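Local coordinates for protein peptidase S15/CocE/NonD (Thaumarchaeota archaeon SCGC AB-539-E09, PDB 4PF1) that probably acts as a serine aminopeptidase of the S15/CocE family, cleaving peptides from their N-terminal end with an alpha/beta-hydrolase catalytic domain, at residues 88-100 against 352-365. Numbering follows the deposited sequence.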
# COMPACT_ATOMS: atom_id res chain seq x y z
N PRO A 88 -20.01 -4.07 18.73
CA PRO A 88 -19.71 -4.51 17.35
C PRO A 88 -20.48 -3.67 16.34
O PRO A 88 -21.53 -3.12 16.68
CB PRO A 88 -20.18 -5.98 17.34
CG PRO A 88 -20.25 -6.37 18.79
CD PRO A 88 -20.69 -5.13 19.50
N GLN A 89 -19.95 -3.53 15.11
CA GLN A 89 -20.57 -2.74 14.04
C GLN A 89 -22.02 -3.16 13.77
O GLN A 89 -22.83 -2.33 13.37
CB GLN A 89 -19.74 -2.82 12.74
CG GLN A 89 -18.46 -2.00 12.79
CD GLN A 89 -17.39 -2.56 11.89
OE1 GLN A 89 -16.80 -3.62 12.15
NE2 GLN A 89 -17.09 -1.84 10.82
N MET A 90 -22.36 -4.43 14.06
CA MET A 90 -23.72 -4.97 13.92
C MET A 90 -24.73 -4.15 14.74
O MET A 90 -25.86 -3.96 14.29
CB MET A 90 -23.73 -6.44 14.38
CG MET A 90 -25.10 -7.11 14.27
SD MET A 90 -25.12 -8.81 14.90
CE MET A 90 -24.82 -8.53 16.63
N ASN A 91 -24.31 -3.66 15.92
CA ASN A 91 -25.16 -2.89 16.83
C ASN A 91 -25.11 -1.36 16.60
O ASN A 91 -25.58 -0.62 17.46
CB ASN A 91 -24.78 -3.20 18.29
CG ASN A 91 -25.09 -4.60 18.71
OD1 ASN A 91 -24.25 -5.50 18.62
ND2 ASN A 91 -26.30 -4.82 19.21
N ASP A 92 -24.59 -0.89 15.44
CA ASP A 92 -24.48 0.55 15.17
C ASP A 92 -25.84 1.26 15.20
O ASP A 92 -25.98 2.28 15.88
CB ASP A 92 -23.73 0.85 13.85
CG ASP A 92 -24.20 0.14 12.58
OD1 ASP A 92 -25.24 -0.56 12.64
OD2 ASP A 92 -23.50 0.24 11.55
N THR A 93 -26.86 0.70 14.52
CA THR A 93 -28.19 1.31 14.47
C THR A 93 -28.91 1.21 15.83
O THR A 93 -29.62 2.15 16.20
CB THR A 93 -29.04 0.72 13.33
OG1 THR A 93 -29.33 -0.65 13.61
CG2 THR A 93 -28.37 0.86 11.98
N THR A 94 -28.71 0.11 16.59
CA THR A 94 -29.35 -0.07 17.91
C THR A 94 -28.72 0.86 18.95
O THR A 94 -29.43 1.34 19.84
CB THR A 94 -29.30 -1.53 18.39
OG1 THR A 94 -27.94 -1.96 18.48
CG2 THR A 94 -30.10 -2.47 17.50
N SER A 95 -27.40 1.12 18.84
CA SER A 95 -26.68 2.03 19.72
C SER A 95 -27.10 3.47 19.46
O SER A 95 -27.31 4.23 20.41
CB SER A 95 -25.17 1.88 19.55
OG SER A 95 -24.46 2.82 20.34
N ALA A 96 -27.25 3.85 18.16
CA ALA A 96 -27.69 5.19 17.75
C ALA A 96 -29.14 5.46 18.19
O ALA A 96 -29.47 6.59 18.55
CB ALA A 96 -27.56 5.35 16.24
N ALA A 97 -29.98 4.40 18.21
CA ALA A 97 -31.38 4.46 18.65
C ALA A 97 -31.48 4.44 20.19
O ALA A 97 -32.58 4.58 20.74
CB ALA A 97 -32.17 3.30 18.05
N ARG A 98 -30.33 4.27 20.87
CA ARG A 98 -30.17 4.24 22.33
C ARG A 98 -30.91 3.04 22.98
O ARG A 98 -31.51 3.17 24.04
CB ARG A 98 -30.58 5.58 22.97
CG ARG A 98 -29.76 6.76 22.44
CD ARG A 98 -30.23 8.09 23.00
NE ARG A 98 -29.81 8.28 24.38
CZ ARG A 98 -30.63 8.61 25.37
NH1 ARG A 98 -30.17 8.77 26.61
NH2 ARG A 98 -31.93 8.80 25.14
N TYR A 99 -30.79 1.86 22.34
CA TYR A 99 -31.29 0.58 22.88
C TYR A 99 -30.38 0.14 24.00
O TYR A 99 -29.22 0.56 24.05
CB TYR A 99 -31.26 -0.51 21.78
CG TYR A 99 -32.43 -0.58 20.82
CD1 TYR A 99 -33.11 0.57 20.42
CD2 TYR A 99 -32.79 -1.78 20.21
CE1 TYR A 99 -34.16 0.52 19.50
CE2 TYR A 99 -33.82 -1.85 19.28
CZ TYR A 99 -34.50 -0.69 18.93
OH TYR A 99 -35.55 -0.76 18.04
N ILE A 100 -30.84 -0.78 24.85
CA ILE A 100 -29.96 -1.41 25.82
C ILE A 100 -29.31 -2.58 25.09
O ILE A 100 -30.02 -3.39 24.48
CB ILE A 100 -30.72 -1.82 27.12
CG1 ILE A 100 -31.05 -0.58 27.98
CG2 ILE A 100 -29.92 -2.85 27.93
CD1 ILE A 100 -32.32 -0.71 28.84
N ARG A 352 -28.90 -2.32 7.46
CA ARG A 352 -29.14 -2.15 8.90
C ARG A 352 -29.94 -0.88 9.21
O ARG A 352 -30.87 -0.95 10.01
CB ARG A 352 -27.82 -2.17 9.69
CG ARG A 352 -27.24 -3.58 9.80
CD ARG A 352 -26.09 -3.69 10.81
NE ARG A 352 -25.05 -2.68 10.62
CZ ARG A 352 -24.09 -2.74 9.69
NH1 ARG A 352 -24.06 -3.76 8.84
NH2 ARG A 352 -23.19 -1.78 9.60
N ARG A 353 -29.60 0.25 8.57
CA ARG A 353 -30.30 1.52 8.82
C ARG A 353 -31.71 1.55 8.22
O ARG A 353 -32.63 2.04 8.88
CB ARG A 353 -29.49 2.71 8.27
CG ARG A 353 -28.15 2.96 8.96
CD ARG A 353 -27.48 4.25 8.50
NE ARG A 353 -27.48 4.38 7.04
CZ ARG A 353 -26.49 3.99 6.25
NH1 ARG A 353 -25.39 3.46 6.77
NH2 ARG A 353 -26.58 4.13 4.94
N ASN A 354 -31.88 1.08 6.96
CA ASN A 354 -33.15 1.22 6.24
C ASN A 354 -34.10 0.02 6.36
O ASN A 354 -35.29 0.18 6.05
CB ASN A 354 -32.89 1.51 4.77
CG ASN A 354 -32.25 2.85 4.54
OD1 ASN A 354 -32.92 3.89 4.52
ND2 ASN A 354 -30.93 2.87 4.41
N VAL A 355 -33.61 -1.17 6.74
CA VAL A 355 -34.46 -2.36 6.82
C VAL A 355 -34.49 -2.95 8.25
O VAL A 355 -35.57 -3.11 8.80
CB VAL A 355 -34.06 -3.45 5.77
CG1 VAL A 355 -35.00 -4.65 5.82
CG2 VAL A 355 -33.99 -2.87 4.36
N MET A 356 -33.30 -3.27 8.82
CA MET A 356 -33.20 -3.90 10.15
C MET A 356 -33.70 -2.99 11.29
O MET A 356 -34.48 -3.45 12.12
CB MET A 356 -31.77 -4.39 10.44
CG MET A 356 -31.70 -5.32 11.65
SD MET A 356 -30.02 -5.63 12.27
CE MET A 356 -29.59 -4.01 12.86
N GLN A 357 -33.23 -1.73 11.35
CA GLN A 357 -33.65 -0.81 12.41
C GLN A 357 -35.18 -0.51 12.35
O GLN A 357 -35.83 -0.67 13.38
CB GLN A 357 -32.81 0.48 12.44
CG GLN A 357 -32.89 1.26 13.77
CD GLN A 357 -32.57 0.42 15.00
OE1 GLN A 357 -31.64 -0.39 15.03
NE2 GLN A 357 -33.33 0.64 16.07
N PRO A 358 -35.80 -0.20 11.17
CA PRO A 358 -37.26 0.01 11.16
C PRO A 358 -38.04 -1.26 11.52
O PRO A 358 -39.10 -1.17 12.14
CB PRO A 358 -37.55 0.46 9.72
CG PRO A 358 -36.24 0.96 9.21
CD PRO A 358 -35.23 0.06 9.83
N PHE A 359 -37.49 -2.46 11.18
CA PHE A 359 -38.08 -3.75 11.55
C PHE A 359 -38.13 -3.86 13.08
O PHE A 359 -39.20 -4.11 13.64
CB PHE A 359 -37.24 -4.91 10.95
CG PHE A 359 -37.57 -6.30 11.46
CD1 PHE A 359 -38.64 -7.02 10.94
CD2 PHE A 359 -36.77 -6.91 12.42
CE1 PHE A 359 -38.92 -8.31 11.40
CE2 PHE A 359 -37.05 -8.20 12.88
CZ PHE A 359 -38.13 -8.89 12.36
N LEU A 360 -36.98 -3.61 13.75
CA LEU A 360 -36.86 -3.67 15.21
C LEU A 360 -37.69 -2.58 15.89
O LEU A 360 -38.39 -2.87 16.86
CB LEU A 360 -35.39 -3.55 15.65
CG LEU A 360 -34.44 -4.68 15.22
CD1 LEU A 360 -33.00 -4.31 15.51
CD2 LEU A 360 -34.80 -6.00 15.89
N ASP A 361 -37.63 -1.33 15.38
CA ASP A 361 -38.36 -0.20 15.95
C ASP A 361 -39.87 -0.42 15.95
O ASP A 361 -40.54 -0.03 16.90
CB ASP A 361 -38.02 1.12 15.24
CG ASP A 361 -36.64 1.67 15.58
OD1 ASP A 361 -36.20 1.49 16.74
OD2 ASP A 361 -36.04 2.34 14.71
N HIS A 362 -40.41 -1.09 14.90
CA HIS A 362 -41.84 -1.37 14.83
C HIS A 362 -42.29 -2.34 15.94
O HIS A 362 -43.29 -2.07 16.60
CB HIS A 362 -42.25 -1.92 13.45
CG HIS A 362 -43.65 -2.47 13.42
ND1 HIS A 362 -44.75 -1.65 13.62
CD2 HIS A 362 -44.07 -3.75 13.32
CE1 HIS A 362 -45.80 -2.46 13.60
NE2 HIS A 362 -45.44 -3.73 13.41
N TYR A 363 -41.58 -3.47 16.12
CA TYR A 363 -41.97 -4.48 17.10
C TYR A 363 -41.53 -4.15 18.54
O TYR A 363 -42.08 -4.71 19.48
CB TYR A 363 -41.41 -5.86 16.71
CG TYR A 363 -42.02 -6.44 15.45
CD1 TYR A 363 -43.35 -6.87 15.43
CD2 TYR A 363 -41.27 -6.60 14.29
CE1 TYR A 363 -43.92 -7.40 14.27
CE2 TYR A 363 -41.82 -7.13 13.13
CZ TYR A 363 -43.15 -7.54 13.13
OH TYR A 363 -43.70 -8.08 11.99
N LEU A 364 -40.55 -3.25 18.71
CA LEU A 364 -40.03 -2.93 20.05
C LEU A 364 -40.43 -1.54 20.56
O LEU A 364 -40.33 -1.30 21.77
CB LEU A 364 -38.50 -3.07 20.08
CG LEU A 364 -37.92 -4.44 19.74
CD1 LEU A 364 -36.47 -4.31 19.34
CD2 LEU A 364 -38.06 -5.41 20.90
N LYS A 365 -40.85 -0.62 19.67
CA LYS A 365 -41.21 0.74 20.08
C LYS A 365 -42.55 1.21 19.49
O LYS A 365 -42.92 2.37 19.66
CB LYS A 365 -40.09 1.73 19.69
CG LYS A 365 -38.93 1.77 20.68
CD LYS A 365 -38.15 3.07 20.60
CE LYS A 365 -36.92 2.96 19.74
NZ LYS A 365 -36.06 4.17 19.84
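Arg352 grips the carboxylate of Asp92 side-on with two nitrogens: NE meets OD1 at 2.9 Å and NH2 meets OD2 at 2.8 Å, both N-H...O angles being 169°. Each oxygen is approached on its syn side and lies nearly in the guanidinium plane, although the two groups are turned 28° apart. The bend at chi3 (-51°) swings the guanidinium toward Asp92, while NH1 bonds to the carbonyls of Gly331 and Arg333. A methionine in place of Arg352 would probably leave the Asp92 carboxylate without its countercharge and those two carbonyls without this donor. The next residue, Thr93, enters as a knob among Arg352, Arg353, Met356 and Gln357, its OG1 donating to Gln357 OE1 at 2.7 Å. This joins two helices on one side of the central sheet of the alpha/beta-hydrolase fold; Met356 reaches Phe184 and Tyr99 rests on Pro61, both strand residues. Beyond it, Tyr99 OH donates to Asp361 OD1 (2.7 Å), which also accepts from Gln357 NE2 at 3.1 Å; both donors come from the same face of the carboxylate. Leu364 CD1 packs 3.6 Å from Tyr99 CE2, and Lys365 CE lies 3.7 Å from Tyr99 CE1.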